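Local coordinates for putative Phosphate (Eubacterium rectale, PDB 3DAO), which is a putative phosphatase of the haloacid dehalogenase-like hydrolase family, probably removing phosphate groups from a substrate not yet identified, at residues A[193-198]-A[203-208]. Residues are numbered along the deposited sequence; the frame is centred on the assembly and turned at random.
Sequences AHLAAA and VDCNAK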
# COMPACT_ATOMS: atom_id res chain seq x y z
N ALA A 193 -9.53 -1.23 14.79
CA ALA A 193 -8.61 -0.84 13.73
C ALA A 193 -7.96 -2.06 13.09
O ALA A 193 -8.04 -3.17 13.59
CB ALA A 193 -7.52 0.12 14.29
N HIS A 194 -7.31 -1.83 11.95
CA HIS A 194 -6.59 -2.90 11.29
C HIS A 194 -5.12 -2.84 11.70
O HIS A 194 -4.41 -1.87 11.35
CB HIS A 194 -6.75 -2.81 9.78
CG HIS A 194 -5.87 -3.78 9.06
ND1 HIS A 194 -6.03 -5.14 9.16
CD2 HIS A 194 -4.81 -3.58 8.25
CE1 HIS A 194 -5.10 -5.74 8.45
NE2 HIS A 194 -4.34 -4.82 7.89
N LEU A 195 -4.69 -3.87 12.43
CA LEU A 195 -3.31 -3.96 12.98
C LEU A 195 -2.48 -5.05 12.37
O LEU A 195 -2.94 -6.16 12.22
CB LEU A 195 -3.33 -4.22 14.51
CG LEU A 195 -3.41 -3.06 15.48
CD1 LEU A 195 -4.50 -2.08 15.18
CD2 LEU A 195 -3.50 -3.59 16.93
N ALA A 196 -1.25 -4.74 12.00
CA ALA A 196 -0.37 -5.77 11.46
C ALA A 196 1.08 -5.54 11.85
O ALA A 196 1.59 -4.47 11.64
CB ALA A 196 -0.44 -5.82 9.95
N ALA A 197 1.73 -6.57 12.38
CA ALA A 197 3.16 -6.45 12.71
C ALA A 197 3.93 -6.52 11.41
O ALA A 197 3.47 -7.15 10.44
CB ALA A 197 3.61 -7.59 13.66
N ALA A 198 5.09 -5.85 11.41
CA ALA A 198 6.05 -5.95 10.33
C ALA A 198 7.42 -6.23 10.98
O ALA A 198 8.03 -5.34 11.61
CB ALA A 198 6.10 -4.68 9.53
N VAL A 203 4.73 -2.18 14.25
CA VAL A 203 3.31 -2.51 14.25
C VAL A 203 2.57 -1.36 13.54
O VAL A 203 2.57 -0.22 13.98
CB VAL A 203 2.70 -2.78 15.65
CG1 VAL A 203 1.18 -3.05 15.51
CG2 VAL A 203 3.38 -3.96 16.30
N ASP A 204 1.97 -1.69 12.41
CA ASP A 204 1.24 -0.72 11.58
C ASP A 204 -0.24 -0.84 11.81
O ASP A 204 -0.82 -1.95 11.82
CB ASP A 204 1.48 -0.98 10.08
CG ASP A 204 2.90 -0.68 9.66
OD1 ASP A 204 3.47 0.32 10.15
OD2 ASP A 204 3.44 -1.47 8.88
N CYS A 205 -0.85 0.31 11.96
CA CYS A 205 -2.29 0.38 12.21
C CYS A 205 -2.94 1.33 11.22
O CYS A 205 -2.51 2.46 11.04
CB CYS A 205 -2.57 0.88 13.61
SG CYS A 205 -1.50 0.22 14.94
N ASN A 206 -4.03 0.85 10.65
CA ASN A 206 -4.85 1.63 9.75
C ASN A 206 -6.28 1.51 10.20
O ASN A 206 -6.62 0.76 11.11
CB ASN A 206 -4.82 1.11 8.33
CG ASN A 206 -3.43 1.02 7.72
OD1 ASN A 206 -3.04 -0.05 7.31
ND2 ASN A 206 -2.71 2.16 7.59
N ALA A 207 -7.15 2.24 9.50
CA ALA A 207 -8.58 2.21 9.83
C ALA A 207 -9.15 0.83 9.66
O ALA A 207 -8.74 0.05 8.78
CB ALA A 207 -9.35 3.22 8.96
N LYS A 208 -10.11 0.50 10.52
CA LYS A 208 -10.78 -0.79 10.41
C LYS A 208 -11.34 -0.97 9.00
O LYS A 208 -11.93 -0.07 8.44
CB LYS A 208 -11.91 -0.90 11.45
CG LYS A 208 -12.53 -2.25 11.53
CD LYS A 208 -13.62 -2.25 12.60
CE LYS A 208 -14.15 -3.65 12.87
NZ LYS A 208 -15.10 -3.66 14.02
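Ala193 meets the partner strand through its methyl group, whose CB lies 3.4 Å from Asn206 O; the backbone of Lys208 runs past its CA, while Lys208 NZ is hydrogen-bonded to Lys191 O. His194 exchanges two backbone hydrogen bonds with Asn206: His194 N donates to Asn206 O and Asn206 N returns a straighter bond to His194 O (2.8 Å, 167° at the hydrogen). Their side chains lie alongside each other, ring and amide only 16° from coplanar. With His194 CG anti to its own backbone N (chi1 172°), the imidazole presents an edge to the amide oxygen, His194 CD2 lying 4.1 Å from Asn206 OD1, a loose contact; Asn206 ND2 is hydrogen-bonded to Ile167 O. Leu195 illustrates how alternation in a β hairpin sorts residues: with Cys205, Ala197 and Val203 it lies on the face against the helices, while His194, Asn206, Ala196 and Asp204 share the other. There CD1 of Leu195 touches Cys205 SG at 3.8 Å, beside helices 104-117 and 185-189. The hairpin forms one edge of the second, smaller sheet of the chain, consistent with a HAD cap domain: 193-198 is outermost, and 203-207 bonds on its other side to strand 168-172. Ala196 and Asp204 exchange a second reciprocal pair of backbone hydrogen bonds, N to O each way. Asp204 OD1 is hydrogen-bonded to Thr170 OG1, and OD2 makes a weak hydrogen bond to a pentaethylene glycol molecule, probably from the crystallisation liquor. At Ala197 the strands draw in to a CA-CA distance of 4.2 Å from Val203, although Ala197 CB and Val203 CG2 barely meet at 4.5 Å.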